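Local coordinates for protein putative hexose oxidase (Nonomuraea sp. ATCC 39727, PDB 5AWV) that probably oxidises a sugar of the glycopeptide antibiotic teicoplanin, which it binds beside an FAD cofactor held by two covalent links, at residues Asp72-Glu75 with Glu76-Thr80; Pro127-Leu131 with Ser132-Glu136; Trp228-Pro232 with Glu233-Arg237. All blocks are in the same frame, centred on the assembly; numbering follows the deposited sequence.

Overall arrangement
The three contacts are local and lie one after another along the chain. Contact 1 is a piece of helix 67-80, and contact 2 is the start of helix 131-142. Both belong to the FAD-binding domain. Contact 2 is nearest the cofactor: P127 touches FAD, and the L131 side chain is about 6 Å from it. In contact 1 the V74 side chain is about 9 Å from FAD. Contact 3 runs from the end of strand 223-229 into the loop after it, apart from the FAD and sugar sites. Centres of contacts 2 and 3 are about 20 Å apart, those of contacts 1 and 2 about 28 Å. None of the three touches another.

Contact 1. Residues Asp72-Glu75 with Glu76-Thr80; sequences DAVE and ETVRT
E76 meets D72 one helical turn back. Its N donates to D72 O at 2.9 Å, the donor standing 30° out of the carbonyl plane. Its side chain runs extended, CG anti to the backbone N (chi1 -173°). A water joins its far end to the same turn: it donates to E76 OE2 at 2.9 Å and, weakly, to D72 O. E76 OE1 forms a salt bridge with K34.

T77 turns its side chain back on the helix. A chi1 of 63° swings OG1 toward the preceding turn. From there it donates to V74 O at a short 2.5 Å, in the carbonyl plane and on a lone pair. OG1 is also bonded to H514. The T77 N bonds to A73 O and V74 O are weak.

V78 N donates to V74 O as well, at 3.0 Å, so this carbonyl takes one donor from the backbone and one from a side chain. V78 CG2 comes within 3.4 Å of V74 O. The CG1 of V74 and the CG2 of V78 meet only loosely, at 4.5 Å, and both valines pack on V187 of strand 179-187.

R79 N closes the next turn on E75 O at 2.9 Å. E75 OE1 bonds to the backbone of A193.

T80 OG1 and T80 N both donate to E76 O, from opposite faces of its plane.

Two threonines thus add a hydroxyl donor to carbonyls already used by the helix. Both hydroxyls bond back to their own helix, and that of T77 also reaches H514. The carboxylates of E75 and E76 tie the helix to the backbone of A193 and to K34 of strand 33-35.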
loop_
_atom_site.group_PDB
_atom_site.type_symbol
_atom_site.label_atom_id
_atom_site.label_comp_id
_atom_site.label_asym_id
_atom_site.label_seq_id
_atom_site.Cartn_x
_atom_site.Cartn_y
_atom_site.Cartn_z
ATOM N N ASP A 72 -5.008 -2.091 -24.350
ATOM C CA ASP A 72 -4.370 -3.014 -25.361
ATOM C C ASP A 72 -3.602 -4.169 -24.741
ATOM O O ASP A 72 -3.602 -5.331 -25.244
ATOM C CB ASP A 72 -3.441 -2.292 -26.372
ATOM C CG ASP A 72 -4.123 -1.099 -27.074
ATOM O OD1 ASP A 72 -5.358 -1.177 -27.318
ATOM O OD2 ASP A 72 -3.424 -0.078 -27.378
ATOM N N ALA A 73 -2.884 -3.879 -23.654
ATOM C CA ALA A 73 -2.079 -4.905 -22.999
ATOM C C ALA A 73 -3.000 -5.946 -22.337
ATOM O O ALA A 73 -2.754 -7.105 -22.480
ATOM C CB ALA A 73 -1.129 -4.289 -21.982
ATOM N N VAL A 74 -4.069 -5.508 -21.692
ATOM C CA VAL A 74 -5.068 -6.407 -21.120
ATOM C C VAL A 74 -5.676 -7.307 -22.227
ATOM O O VAL A 74 -5.586 -8.534 -22.123
ATOM C CB VAL A 74 -6.154 -5.611 -20.406
ATOM C CG1 VAL A 74 -7.299 -6.518 -20.012
ATOM C CG2 VAL A 74 -5.556 -5.030 -19.068
ATOM N N GLU A 75 -6.154 -6.677 -23.306
ATOM C CA GLU A 75 -6.767 -7.415 -24.452
ATOM C C GLU A 75 -5.851 -8.450 -25.046
ATOM O O GLU A 75 -6.263 -9.555 -25.375
ATOM C CB GLU A 75 -7.254 -6.458 -25.546
ATOM C CG GLU A 75 -8.673 -6.724 -26.120
ATOM C CD GLU A 75 -9.444 -5.395 -26.364
ATOM O OE1 GLU A 75 -10.666 -5.387 -26.512
ATOM O OE2 GLU A 75 -8.857 -4.298 -26.341
ATOM N N GLU A 76 -4.590 -8.108 -25.204
ATOM C CA GLU A 76 -3.611 -9.072 -25.603
ATOM C C GLU A 76 -3.481 -10.337 -24.742
ATOM O O GLU A 76 -3.328 -11.456 -25.283
ATOM C CB GLU A 76 -2.241 -8.409 -25.783
ATOM C CG GLU A 76 -1.248 -9.402 -26.364
ATOM C CD GLU A 76 0.057 -8.788 -26.850
ATOM O OE1 GLU A 76 0.995 -9.601 -27.013
ATOM O OE2 GLU A 76 0.159 -7.535 -27.039
ATOM N N THR A 77 -3.538 -10.186 -23.415
ATOM C CA THR A 77 -3.468 -11.333 -22.555
ATOM C C THR A 77 -4.806 -12.111 -22.683
ATOM O O THR A 77 -4.811 -13.278 -22.501
ATOM C CB THR A 77 -3.240 -10.939 -21.069
ATOM O OG1 THR A 77 -4.364 -10.169 -20.604
ATOM C CG2 THR A 77 -1.953 -10.090 -20.915
ATOM N N VAL A 78 -5.916 -11.433 -22.892
ATOM C CA VAL A 78 -7.189 -12.177 -23.032
ATOM C C VAL A 78 -7.153 -13.037 -24.312
ATOM O O VAL A 78 -7.482 -14.216 -24.298
ATOM C CB VAL A 78 -8.370 -11.266 -23.123
ATOM C CG1 VAL A 78 -9.674 -12.103 -23.174
ATOM C CG2 VAL A 78 -8.458 -10.393 -21.915
ATOM N N ARG A 79 -6.647 -12.443 -25.371
ATOM C CA ARG A 79 -6.597 -13.050 -26.696
ATOM C C ARG A 79 -5.603 -14.240 -26.709
ATOM O O ARG A 79 -5.946 -15.291 -27.235
ATOM C CB ARG A 79 -6.386 -11.948 -27.779
ATOM C CG ARG A 79 -5.936 -12.394 -29.156
ATOM C CD ARG A 79 -4.415 -12.601 -29.301
ATOM N NE ARG A 79 -3.745 -11.730 -30.295
ATOM C CZ ARG A 79 -2.499 -11.896 -30.769
ATOM N NH1 ARG A 79 -1.711 -12.891 -30.359
ATOM N NH2 ARG A 79 -2.021 -11.037 -31.669
ATOM N N THR A 80 -4.433 -14.133 -26.083
ATOM C CA THR A 80 -3.475 -15.257 -25.973
ATOM C C THR A 80 -3.748 -16.206 -24.817
ATOM O O THR A 80 -3.055 -17.230 -24.656
ATOM C CB THR A 80 -2.015 -14.765 -25.801
ATOM O OG1 THR A 80 -1.927 -13.858 -24.666
ATOM C CG2 THR A 80 -1.559 -14.053 -27.013
HETATM O O HOH W 1 -0.889 -4.827 -26.525
#

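Contact 2. Residues Pro127-Leu131 with Ser132-Glu136; sequences PGNTL and SEVYE
A capping box opens helix 131-142, with T130 at the N-cap and E133 three residues on. E133 N donates to T130 OG1 at 3.3 Å, with an N-H...O angle of 160°. In return T130 N donates to E133 OE1 at 2.9 Å in a nearly straight bond (170°). It meets OE1 on the anti side, somewhat out of the carboxylate plane. The T130 torsion (chi1 62°) faces OG1 toward the first turn of the helix, where it also gives E133 OE1 a weak bond. A water donates to E133 OE1 at 2.6 Å and to G128 O, linking the carboxylate to the preceding loop.

This loop follows strand 122-125 in the FAD-binding region, and its P127 touches the cofactor. N129 lays its CB against V134 CG2, while its ND2 is bonded to the carbonyls of E126 and E113. The amide and carboxylate planes of N129 and E133 stand nearly perpendicular.

The first helical bonds follow: V134 N to T130 O and Y135 N to L131 O. The side chains of L131 and Y135 run alongside each other in the same direction. L131 O sits over one face of the tyrosine ring, 3.3 Å from Y135 CG. Y135 CE2 rests on L131 CB at 3.9 Å, and Y135 OH bonds to G149 O. L131 also packs on H159, an FAD-binding residue.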
loop_
_atom_site.group_PDB
_atom_site.type_symbol
_atom_site.label_atom_id
_atom_site.label_comp_id
_atom_site.label_asym_id
_atom_site.label_seq_id
_atom_site.Cartn_x
_atom_site.Cartn_y
_atom_site.Cartn_z
ATOM N N PRO A 127 -1.377 5.200 -10.541
ATOM C CA PRO A 127 -0.980 3.987 -9.795
ATOM C C PRO A 127 0.513 3.687 -9.745
ATOM O O PRO A 127 0.948 3.090 -8.800
ATOM C CB PRO A 127 -1.706 2.836 -10.490
ATOM C CG PRO A 127 -1.996 3.394 -11.867
ATOM C CD PRO A 127 -2.170 4.851 -11.758
ATOM N N GLY A 128 1.299 4.179 -10.649
ATOM C CA GLY A 128 2.721 3.933 -10.586
ATOM C C GLY A 128 3.510 4.822 -9.651
ATOM O O GLY A 128 4.713 4.559 -9.405
ATOM N N ASN A 129 2.892 5.859 -9.111
ATOM C CA ASN A 129 3.533 6.662 -8.093
ATOM C C ASN A 129 3.816 5.862 -6.798
ATOM O O ASN A 129 3.032 4.997 -6.420
ATOM C CB ASN A 129 2.629 7.828 -7.653
ATOM C CG ASN A 129 2.558 8.909 -8.666
ATOM O OD1 ASN A 129 3.555 9.569 -8.898
ATOM N ND2 ASN A 129 1.402 9.090 -9.299
ATOM N N THR A 130 4.895 6.191 -6.119
ATOM C CA THR A 130 5.082 5.745 -4.728
ATOM C C THR A 130 4.428 6.700 -3.770
ATOM O O THR A 130 4.182 7.867 -4.142
ATOM C CB THR A 130 6.584 5.617 -4.393
ATOM O OG1 THR A 130 7.205 6.882 -4.517
ATOM C CG2 THR A 130 7.277 4.675 -5.344
ATOM N N LEU A 131 4.151 6.234 -2.538
ATOM C CA LEU A 131 3.693 7.095 -1.467
ATOM C C LEU A 131 4.609 8.254 -1.195
ATOM O O LEU A 131 4.147 9.372 -1.096
ATOM C CB LEU A 131 3.473 6.327 -0.156
ATOM C CG LEU A 131 2.373 5.241 -0.246
ATOM C CD1 LEU A 131 2.089 4.598 1.109
ATOM C CD2 LEU A 131 1.068 5.839 -0.807
ATOM N N SER A 132 5.897 8.048 -1.209
ATOM C CA SER A 132 6.846 9.121 -1.029
ATOM C C SER A 132 6.668 10.249 -2.074
ATOM O O SER A 132 6.642 11.458 -1.737
ATOM C CB SER A 132 8.264 8.523 -1.065
ATOM O OG SER A 132 9.171 9.569 -0.995
ATOM N N GLU A 133 6.500 9.859 -3.347
ATOM C CA GLU A 133 6.289 10.866 -4.403
ATOM C C GLU A 133 4.999 11.612 -4.193
ATOM O O GLU A 133 4.939 12.804 -4.380
ATOM C CB GLU A 133 6.307 10.221 -5.793
ATOM C CG GLU A 133 7.674 9.670 -6.196
ATOM C CD GLU A 133 7.628 8.672 -7.414
ATOM O OE1 GLU A 133 6.699 7.868 -7.622
ATOM O OE2 GLU A 133 8.570 8.685 -8.208
ATOM N N VAL A 134 3.937 10.903 -3.808
ATOM C CA VAL A 134 2.682 11.506 -3.591
ATOM C C VAL A 134 2.770 12.497 -2.458
ATOM O O VAL A 134 2.230 13.611 -2.560
ATOM C CB VAL A 134 1.582 10.458 -3.246
ATOM C CG1 VAL A 134 0.295 11.104 -2.753
ATOM C CG2 VAL A 134 1.275 9.505 -4.420
ATOM N N TYR A 135 3.316 12.089 -1.337
ATOM C CA TYR A 135 3.341 12.994 -0.201
ATOM C C TYR A 135 4.101 14.288 -0.484
ATOM O O TYR A 135 3.662 15.360 -0.121
ATOM C CB TYR A 135 3.923 12.318 1.027
ATOM C CG TYR A 135 3.178 11.106 1.570
ATOM C CD1 TYR A 135 1.785 11.072 1.600
ATOM C CD2 TYR A 135 3.873 10.035 2.120
ATOM C CE1 TYR A 135 1.098 9.986 2.084
ATOM C CE2 TYR A 135 3.182 8.959 2.664
ATOM C CZ TYR A 135 1.807 8.932 2.623
ATOM O OH TYR A 135 1.078 7.861 3.062
ATOM N N GLU A 136 5.254 14.165 -1.083
ATOM C CA GLU A 136 6.058 15.298 -1.402
ATOM C C GLU A 136 5.345 16.277 -2.355
ATOM O O GLU A 136 5.382 17.466 -2.118
ATOM C CB GLU A 136 7.384 14.760 -1.964
ATOM C CG GLU A 136 8.544 15.657 -1.827
ATOM C CD GLU A 136 8.948 15.839 -0.327
ATOM O OE1 GLU A 136 8.656 16.969 0.107
ATOM O OE2 GLU A 136 9.442 14.858 0.353
HETATM O O HOH W 2 7.376 5.816 -9.128
#

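Contact 3. Residues Trp228-Pro232 with Glu233-Arg237; sequences WMRVP and EDVGR
R230 leaves the main chain with chi1 at 59°, then bends at chi3 (-69°). This brings the guanidinium round to the loop E233-G236. E233 O lies at the guanidinium edge, in plane, 2.7 Å from R230 NH2. R230 NE and NH2 both donate to V231 O, NE at 2.9 Å from V231 O and NH2 at 3.3 Å.

A water lies at the guanidinium edge too. It accepts from R230 NH2 at 2.8 Å and from V235 N, and donates to G236 O at 2.7 Å. R230 NH1 is bonded to N121 O, beside strand 122-125.

Beside the guanidinium, V231 CG2 and V235 CG2 meet at 3.9 Å, and V235 also packs on L242. E233 bends at chi2 and runs alongside P232, placing OE2 3.5 Å from V231 CB.

The segments join the end of strand 223-229 to the loop that follows. D234, in this loop, packs on P284 of the second subunit. R230 is buried. Backbone carbonyls and a water probably stabilise its charge, while the carboxylates of E233 and D234 are not in contact with it.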
loop_
_atom_site.group_PDB
_atom_site.type_symbol
_atom_site.label_atom_id
_atom_site.label_comp_id
_atom_site.label_asym_id
_atom_site.label_seq_id
_atom_site.Cartn_x
_atom_site.Cartn_y
_atom_site.Cartn_z
ATOM N N TRP A 228 -8.903 9.357 -8.318
ATOM C CA TRP A 228 -9.164 10.736 -7.975
ATOM C C TRP A 228 -9.558 10.845 -6.536
ATOM O O TRP A 228 -10.490 10.149 -6.072
ATOM C CB TRP A 228 -10.284 11.364 -8.824
ATOM C CG TRP A 228 -9.897 11.655 -10.240
ATOM C CD1 TRP A 228 -9.368 12.814 -10.739
ATOM C CD2 TRP A 228 -10.097 10.811 -11.369
ATOM N NE1 TRP A 228 -9.219 12.717 -12.106
ATOM C CE2 TRP A 228 -9.665 11.507 -12.510
ATOM C CE3 TRP A 228 -10.591 9.521 -11.521
ATOM C CZ2 TRP A 228 -9.722 10.949 -13.823
ATOM C CZ3 TRP A 228 -10.691 8.986 -12.799
ATOM C CH2 TRP A 228 -10.270 9.711 -13.940
ATOM N N MET A 229 -8.889 11.746 -5.849
ATOM C CA MET A 229 -8.975 11.849 -4.352
ATOM C C MET A 229 -9.455 13.241 -3.968
ATOM O O MET A 229 -8.936 14.247 -4.488
ATOM C CB MET A 229 -7.592 11.617 -3.714
ATOM C CG MET A 229 -6.814 10.429 -4.211
ATOM S SD MET A 229 -7.653 8.864 -3.903
ATOM C CE MET A 229 -7.408 8.752 -2.125
ATOM N N ARG A 230 -10.411 13.313 -3.045
ATOM C CA ARG A 230 -10.842 14.531 -2.480
ATOM C C ARG A 230 -11.726 14.297 -1.227
ATOM O O ARG A 230 -12.350 13.228 -1.084
ATOM C CB ARG A 230 -11.664 15.375 -3.540
ATOM C CG ARG A 230 -12.900 14.661 -4.080
ATOM C CD ARG A 230 -13.944 15.658 -4.661
ATOM N NE ARG A 230 -14.515 16.417 -3.576
ATOM C CZ ARG A 230 -14.851 17.702 -3.596
ATOM N NH1 ARG A 230 -14.663 18.456 -4.651
ATOM N NH2 ARG A 230 -15.359 18.238 -2.494
ATOM N N VAL A 231 -11.791 15.294 -0.370
ATOM C CA VAL A 231 -12.702 15.306 0.782
ATOM C C VAL A 231 -14.157 15.147 0.313
ATOM O O VAL A 231 -14.532 15.570 -0.775
ATOM C CB VAL A 231 -12.571 16.548 1.660
ATOM C CG1 VAL A 231 -11.187 16.734 2.150
ATOM C CG2 VAL A 231 -13.017 17.809 0.889
ATOM N N PRO A 232 -14.985 14.449 1.113
ATOM C CA PRO A 232 -16.385 14.348 0.675
ATOM C C PRO A 232 -17.197 15.660 0.912
ATOM O O PRO A 232 -18.208 15.855 0.314
ATOM C CB PRO A 232 -16.911 13.130 1.471
ATOM C CG PRO A 232 -16.125 13.140 2.701
ATOM C CD PRO A 232 -14.752 13.752 2.382
ATOM N N GLU A 233 -16.722 16.590 1.705
ATOM C CA GLU A 233 -17.460 17.833 1.903
ATOM C C GLU A 233 -17.388 18.756 0.705
ATOM O O GLU A 233 -16.445 18.671 -0.092
ATOM C CB GLU A 233 -16.944 18.596 3.130
ATOM C CG GLU A 233 -17.121 17.888 4.446
ATOM C CD GLU A 233 -16.091 16.773 4.744
ATOM O OE1 GLU A 233 -16.449 15.861 5.517
ATOM O OE2 GLU A 233 -14.944 16.782 4.238
ATOM N N ASP A 234 -18.388 19.664 0.611
ATOM C CA ASP A 234 -18.389 20.813 -0.307
ATOM C C ASP A 234 -17.470 21.864 0.285
ATOM O O ASP A 234 -17.766 22.436 1.313
ATOM C CB ASP A 234 -19.783 21.469 -0.462
ATOM C CG ASP A 234 -20.758 20.615 -1.254
ATOM O OD1 ASP A 234 -20.311 19.817 -2.101
ATOM O OD2 ASP A 234 -21.990 20.737 -1.034
ATOM N N VAL A 235 -16.363 22.107 -0.382
ATOM C CA VAL A 235 -15.357 23.062 0.076
ATOM C C VAL A 235 -14.962 23.981 -1.047
ATOM O O VAL A 235 -13.899 24.643 -0.990
ATOM C CB VAL A 235 -14.080 22.332 0.582
ATOM C CG1 VAL A 235 -14.387 21.560 1.864
ATOM C CG2 VAL A 235 -13.469 21.444 -0.497
ATOM N N GLY A 236 -15.777 24.008 -2.103
ATOM C CA GLY A 236 -15.447 24.764 -3.293
ATOM C C GLY A 236 -14.476 24.055 -4.199
ATOM O O GLY A 236 -14.407 22.815 -4.270
ATOM N N ARG A 237 -13.703 24.867 -4.872
ATOM C CA ARG A 237 -12.772 24.419 -5.895
ATOM C C ARG A 237 -11.322 24.833 -5.608
ATOM O O ARG A 237 -10.461 24.635 -6.466
ATOM C CB ARG A 237 -13.176 24.986 -7.259
ATOM C CG ARG A 237 -14.597 24.654 -7.652
ATOM C CD ARG A 237 -14.905 25.225 -9.023
ATOM N NE ARG A 237 -14.029 24.745 -10.070
ATOM C CZ ARG A 237 -14.111 23.522 -10.613
ATOM N NH1 ARG A 237 -15.026 22.638 -10.186
ATOM N NH2 ARG A 237 -13.270 23.156 -11.552
HETATM O O HOH W 3 -15.920 20.933 -3.106
#